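Local coordinates for protein phytase (Citrobacter braakii, PDB 3ZHC) that belongs to branch 2 of the histidine phosphatase superfamily, a family of enzymes, at residues 135-147 with 309-323. The protein carries 2 engineered substitutions. Sequence-based numbering, arbitrary orientation.
Sequences HYQKDEEKNDPLF and RYGIKLPVSLLFIAG. With FMT (formic acid), chain T.
D144 takes both R309 and Y310 with its carboxylate. The salt bridge is end-on, with NH1 and NH2 of R309 both reaching OD1; NH2 lies 3.1 Å from D144 OD1, on the syn lone pair, while NH1 comes in from above the carboxylate plane. The two flat groups stand 75° apart. OD1 also accepts from the backbone N of L146, closing an Asx turn, so three N-H groups grip one oxygen. Y310 OH donates to the syn lone pair of D144 OD2, 2.7 Å away, and that oxygen lies at the edge of the phenol ring. With its CG anti to the backbone N (chi1 -172°), D144 holds its carboxylate out to these partners, and the charge of this buried group is probably balanced by R309. A further polar bond, nearly straight, runs from H135 NE2 to O2 of a formic acid, probably from the crystallisation liquor.

In the fold, the D144 bonds tie the loop following strand 134-135 to the turn between strands 305-307 and 312-314, while F147 carries that loop onto strand 318-323, which runs parallel to strands 28-38 and 105-109 in the central sheet of the histidine phosphatase domain.

The remaining contacts are apolar or CH-pi. Over one face of the H135 ring lies CG1 of I312, 3.8 Å from the centroid. L146 CD2 rests 4.2 Å from CZ of Y310. Against strand 318-323, F147 sets CZ 3.8 Å from CG2 of I321, and its CE1 comes within 3.6 Å of G323 CA.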
loop_
_atom_site.group_PDB
_atom_site.type_symbol
_atom_site.label_atom_id
_atom_site.label_comp_id
_atom_site.label_asym_id
_atom_site.label_seq_id
_atom_site.Cartn_x
_atom_site.Cartn_y
_atom_site.Cartn_z
ATOM N N HIS B 135 2.264 -32.704 17.569
ATOM C CA HIS B 135 1.225 -32.739 18.607
ATOM C C HIS B 135 -0.074 -32.104 18.107
ATOM O O HIS B 135 -0.054 -31.124 17.341
ATOM C CB HIS B 135 1.677 -32.026 19.888
ATOM C CG HIS B 135 2.836 -32.676 20.568
ATOM N ND1 HIS B 135 2.685 -33.681 21.493
ATOM C CD2 HIS B 135 4.162 -32.460 20.458
ATOM C CE1 HIS B 135 3.875 -34.058 21.923
ATOM N NE2 HIS B 135 4.789 -33.331 21.308
ATOM N N TYR B 136 -1.190 -32.673 18.553
ATOM C CA TYR B 136 -2.539 -32.185 18.236
ATOM C C TYR B 136 -3.540 -32.884 19.142
ATOM O O TYR B 136 -3.252 -33.969 19.646
ATOM C CB TYR B 136 -2.907 -32.432 16.748
ATOM C CG TYR B 136 -2.768 -33.893 16.305
ATOM C CD1 TYR B 136 -1.545 -34.385 15.864
ATOM C CD2 TYR B 136 -3.862 -34.775 16.337
ATOM C CE1 TYR B 136 -1.392 -35.725 15.455
ATOM C CE2 TYR B 136 -3.723 -36.121 15.931
ATOM C CZ TYR B 136 -2.475 -36.580 15.494
ATOM O OH TYR B 136 -2.315 -37.862 15.100
ATOM N N GLN B 137 -4.710 -32.268 19.345
ATOM C CA GLN B 137 -5.772 -32.886 20.153
ATOM C C GLN B 137 -6.267 -34.116 19.417
ATOM O O GLN B 137 -6.550 -34.042 18.237
ATOM C CB GLN B 137 -6.942 -31.909 20.432
ATOM C CG GLN B 137 -6.549 -30.640 21.204
ATOM C CD GLN B 137 -5.964 -30.933 22.589
ATOM O OE1 GLN B 137 -4.805 -30.612 22.866
ATOM N NE2 GLN B 137 -6.759 -31.549 23.450
ATOM N N LYS B 138 -6.356 -35.248 20.130
ATOM C CA LYS B 138 -6.767 -36.544 19.520
ATOM C C LYS B 138 -8.279 -36.675 19.333
ATOM O O LYS B 138 -8.723 -37.524 18.540
ATOM C CB LYS B 138 -6.189 -37.738 20.312
ATOM C CG LYS B 138 -4.620 -37.767 20.369
ATOM C CD LYS B 138 -3.985 -38.022 18.993
ATOM C CE LYS B 138 -2.468 -38.013 19.040
ATOM N NZ LYS B 138 -1.917 -36.665 19.386
ATOM N N ASP B 139 -9.083 -35.861 20.047
ATOM C CA ASP B 139 -10.535 -35.794 19.780
ATOM C C ASP B 139 -10.667 -34.937 18.505
ATOM O O ASP B 139 -10.974 -33.727 18.557
ATOM C CB ASP B 139 -11.320 -35.225 20.973
ATOM C CG ASP B 139 -12.868 -35.282 20.771
ATOM O OD1 ASP B 139 -13.363 -35.856 19.755
ATOM O OD2 ASP B 139 -13.592 -34.742 21.651
ATOM N N GLU B 140 -10.426 -35.589 17.356
ATOM C CA GLU B 140 -10.345 -34.901 16.028
ATOM C C GLU B 140 -11.698 -34.416 15.433
ATOM O O GLU B 140 -11.709 -33.794 14.345
ATOM C CB GLU B 140 -9.582 -35.796 15.013
ATOM C CG GLU B 140 -8.111 -36.051 15.418
ATOM C CD GLU B 140 -7.388 -37.046 14.501
ATOM O OE1 GLU B 140 -7.144 -36.719 13.312
ATOM O OE2 GLU B 140 -7.055 -38.152 14.983
ATOM N N GLU B 141 -12.814 -34.702 16.135
ATOM C CA GLU B 141 -14.135 -34.188 15.781
ATOM C C GLU B 141 -14.222 -32.747 16.326
ATOM O O GLU B 141 -14.540 -31.782 15.589
ATOM C CB GLU B 141 -15.293 -35.042 16.397
ATOM C CG GLU B 141 -15.178 -36.636 16.323
ATOM C CD GLU B 141 -15.449 -37.254 14.929
ATOM O OE1 GLU B 141 -15.535 -36.499 13.918
ATOM O OE2 GLU B 141 -15.576 -38.514 14.867
ATOM N N LYS B 142 -13.922 -32.631 17.635
ATOM C CA LYS B 142 -14.013 -31.380 18.428
ATOM C C LYS B 142 -12.945 -30.320 17.998
ATOM O O LYS B 142 -12.029 -30.628 17.186
ATOM C CB LYS B 142 -13.914 -31.746 19.954
ATOM C CG LYS B 142 -14.661 -30.822 20.955
ATOM C CD LYS B 142 -13.725 -29.970 21.820
ATOM C CE LYS B 142 -14.507 -29.187 22.905
ATOM N NZ LYS B 142 -15.212 -30.070 23.896
ATOM N N ASN B 143 -13.069 -29.087 18.526
ATOM C CA ASN B 143 -12.128 -27.987 18.182
ATOM C C ASN B 143 -11.026 -27.783 19.224
ATOM O O ASN B 143 -11.233 -28.047 20.414
ATOM C CB ASN B 143 -12.874 -26.655 17.942
ATOM C CG ASN B 143 -13.278 -25.946 19.233
ATOM O OD1 ASN B 143 -14.114 -26.443 20.011
ATOM N ND2 ASN B 143 -12.688 -24.768 19.464
ATOM N N ASP B 144 -9.861 -27.312 18.760
ATOM C CA ASP B 144 -8.733 -26.999 19.632
ATOM C C ASP B 144 -8.834 -25.506 19.991
ATOM O O ASP B 144 -8.649 -24.668 19.115
ATOM C CB ASP B 144 -7.399 -27.321 18.951
ATOM C CG ASP B 144 -6.193 -27.188 19.895
ATOM O OD1 ASP B 144 -6.255 -26.438 20.901
ATOM O OD2 ASP B 144 -5.180 -27.835 19.624
ATOM N N PRO B 145 -9.117 -25.172 21.288
ATOM C CA PRO B 145 -9.301 -23.754 21.705
ATOM C C PRO B 145 -8.072 -22.827 21.563
ATOM O O PRO B 145 -8.238 -21.615 21.576
ATOM C CB PRO B 145 -9.718 -23.875 23.188
ATOM C CG PRO B 145 -9.209 -25.181 23.619
ATOM C CD PRO B 145 -9.250 -26.086 22.439
ATOM N N LEU B 146 -6.863 -23.388 21.439
ATOM C CA LEU B 146 -5.647 -22.584 21.166
ATOM C C LEU B 146 -5.790 -21.778 19.882
ATOM O O LEU B 146 -5.313 -20.651 19.799
ATOM C CB LEU B 146 -4.397 -23.475 21.065
ATOM C CG LEU B 146 -3.036 -22.817 20.785
ATOM C CD1 LEU B 146 -2.662 -21.904 21.936
ATOM C CD2 LEU B 146 -1.948 -23.861 20.540
ATOM N N PHE B 147 -6.453 -22.383 18.891
ATOM C CA PHE B 147 -6.688 -21.772 17.585
ATOM C C PHE B 147 -8.047 -21.082 17.467
ATOM O O PHE B 147 -8.192 -20.192 16.646
ATOM C CB PHE B 147 -6.537 -22.837 16.494
ATOM C CG PHE B 147 -5.195 -23.499 16.504
ATOM C CD1 PHE B 147 -4.123 -22.940 15.803
ATOM C CD2 PHE B 147 -4.985 -24.682 17.232
ATOM C CE1 PHE B 147 -2.844 -23.560 15.815
ATOM C CE2 PHE B 147 -3.722 -25.303 17.254
ATOM C CZ PHE B 147 -2.648 -24.736 16.538
ATOM N N ARG B 309 -1.605 -29.577 27.993
ATOM C CA ARG B 309 -2.594 -30.133 26.988
ATOM C C ARG B 309 -2.000 -31.027 25.907
ATOM O O ARG B 309 -2.695 -31.908 25.397
ATOM C CB ARG B 309 -3.402 -29.012 26.326
ATOM C CG ARG B 309 -4.094 -28.112 27.320
ATOM C CD ARG B 309 -5.126 -27.203 26.685
ATOM N NE ARG B 309 -4.601 -26.510 25.518
ATOM C CZ ARG B 309 -4.989 -26.676 24.242
ATOM N NH1 ARG B 309 -5.968 -27.527 23.871
ATOM N NH2 ARG B 309 -4.386 -25.959 23.315
ATOM N N TYR B 310 -0.731 -30.784 25.555
ATOM C CA TYR B 310 0.003 -31.586 24.552
ATOM C C TYR B 310 1.116 -32.471 25.166
ATOM O O TYR B 310 1.487 -33.470 24.572
ATOM C CB TYR B 310 0.612 -30.668 23.469
ATOM C CG TYR B 310 -0.393 -29.709 22.853
ATOM C CD1 TYR B 310 -1.295 -30.136 21.877
ATOM C CD2 TYR B 310 -0.446 -28.369 23.255
ATOM C CE1 TYR B 310 -2.242 -29.233 21.303
ATOM C CE2 TYR B 310 -1.378 -27.464 22.697
ATOM C CZ TYR B 310 -2.266 -27.901 21.729
ATOM O OH TYR B 310 -3.151 -27.022 21.204
ATOM N N GLY B 311 1.634 -32.101 26.344
ATOM C CA GLY B 311 2.726 -32.849 26.995
ATOM C C GLY B 311 4.089 -32.498 26.404
ATOM O O GLY B 311 4.909 -33.388 26.162
ATOM N N ILE B 312 4.317 -31.202 26.169
ATOM C CA ILE B 312 5.578 -30.695 25.637
ATOM C C ILE B 312 6.361 -30.109 26.792
ATOM O O ILE B 312 5.827 -29.328 27.564
ATOM C CB ILE B 312 5.357 -29.622 24.519
ATOM C CG1 ILE B 312 4.682 -30.258 23.295
ATOM C CG2 ILE B 312 6.673 -28.964 24.110
ATOM C CD1 ILE B 312 4.314 -29.276 22.215
ATOM N N LYS B 313 7.630 -30.494 26.912
ATOM C CA LYS B 313 8.496 -29.958 27.949
ATOM C C LYS B 313 9.141 -28.696 27.414
ATOM O O LYS B 313 10.094 -28.765 26.637
ATOM C CB LYS B 313 9.556 -30.982 28.373
ATOM C CG LYS B 313 8.971 -32.267 29.045
ATOM C CD LYS B 313 8.359 -31.983 30.427
ATOM C CE LYS B 313 7.978 -33.287 31.168
ATOM N NZ LYS B 313 7.273 -33.000 32.473
ATOM N N LEU B 314 8.602 -27.538 27.821
ATOM C CA LEU B 314 9.169 -26.236 27.455
ATOM C C LEU B 314 10.254 -25.917 28.492
ATOM O O LEU B 314 10.156 -26.368 29.627
ATOM C CB LEU B 314 8.088 -25.144 27.417
ATOM C CG LEU B 314 6.990 -25.240 26.325
ATOM C CD1 LEU B 314 5.917 -24.176 26.515
ATOM C CD2 LEU B 314 7.583 -25.152 24.899
ATOM N N PRO B 315 11.294 -25.139 28.120
ATOM C CA PRO B 315 11.549 -24.497 26.838
ATOM C C PRO B 315 12.111 -25.444 25.763
ATOM O O PRO B 315 12.571 -26.548 26.062
ATOM C CB PRO B 315 12.598 -23.447 27.191
ATOM C CG PRO B 315 13.413 -24.109 28.243
ATOM C CD PRO B 315 12.402 -24.898 29.064
ATOM N N VAL B 316 12.045 -24.974 24.527
ATOM C CA VAL B 316 12.609 -25.640 23.362
ATOM C C VAL B 316 13.233 -24.554 22.514
ATOM O O VAL B 316 12.851 -23.381 22.640
ATOM C CB VAL B 316 11.540 -26.428 22.561
ATOM C CG1 VAL B 316 10.964 -27.602 23.413
ATOM C CG2 VAL B 316 10.425 -25.507 22.074
ATOM N N SER B 317 14.183 -24.925 21.664
ATOM C CA SER B 317 14.863 -23.951 20.785
ATOM C C SER B 317 13.963 -23.474 19.651
ATOM O O SER B 317 14.056 -22.324 19.236
ATOM C CB SER B 317 16.164 -24.538 20.194
ATOM O OG SER B 317 17.060 -24.938 21.217
ATOM N N LEU B 318 13.112 -24.374 19.156
ATOM C CA LEU B 318 12.162 -24.083 18.090
ATOM C C LEU B 318 10.828 -24.734 18.401
ATOM O O LEU B 318 10.749 -25.952 18.488
ATOM C CB LEU B 318 12.699 -24.591 16.740
ATOM C CG LEU B 318 11.795 -24.483 15.503
ATOM C CD1 LEU B 318 11.424 -23.032 15.225
ATOM C CD2 LEU B 318 12.471 -25.110 14.303
ATOM N N LEU B 319 9.794 -23.907 18.584
ATOM C CA LEU B 319 8.411 -24.350 18.734
ATOM C C LEU B 319 7.715 -23.885 17.456
ATOM O O LEU B 319 7.615 -22.685 17.222
ATOM C CB LEU B 319 7.756 -23.744 19.979
ATOM C CG LEU B 319 6.261 -24.009 20.224
ATOM C CD1 LEU B 319 5.978 -25.481 20.464
ATOM C CD2 LEU B 319 5.716 -23.161 21.399
ATOM N N PHE B 320 7.254 -24.830 16.633
ATOM C CA PHE B 320 6.553 -24.530 15.370
ATOM C C PHE B 320 5.088 -24.824 15.587
ATOM O O PHE B 320 4.738 -25.931 15.994
ATOM C CB PHE B 320 7.130 -25.378 14.242
ATOM C CG PHE B 320 6.476 -25.151 12.897
ATOM C CD1 PHE B 320 6.940 -24.150 12.042
ATOM C CD2 PHE B 320 5.386 -25.954 12.480
ATOM C CE1 PHE B 320 6.338 -23.935 10.786
ATOM C CE2 PHE B 320 4.774 -25.742 11.215
ATOM C CZ PHE B 320 5.253 -24.739 10.374
ATOM N N ILE B 321 4.225 -23.835 15.323
ATOM C CA ILE B 321 2.776 -23.955 15.545
ATOM C C ILE B 321 2.038 -23.776 14.200
ATOM O O ILE B 321 2.114 -22.707 13.592
ATOM C CB ILE B 321 2.260 -22.950 16.600
ATOM C CG1 ILE B 321 3.061 -23.067 17.908
ATOM C CG2 ILE B 321 0.755 -23.171 16.882
ATOM C CD1 ILE B 321 2.531 -22.197 19.049
ATOM N N ALA B 322 1.341 -24.838 13.761
ATOM C CA ALA B 322 0.589 -24.858 12.492
ATOM C C ALA B 322 -0.885 -24.476 12.715
ATOM O O ALA B 322 -1.671 -25.248 13.294
ATOM C CB ALA B 322 0.691 -26.221 11.821
ATOM N N GLY B 323 -1.235 -23.284 12.244
ATOM C CA GLY B 323 -2.578 -22.760 12.321
ATOM C C GLY B 323 -3.065 -22.315 10.958
ATOM O O GLY B 323 -2.704 -22.909 9.936
HETATM C C FMT T . 8.587 -33.261 21.705
HETATM O O1 FMT T . 9.068 -33.106 20.568
HETATM O O2 FMT T . 7.485 -33.778 21.918
#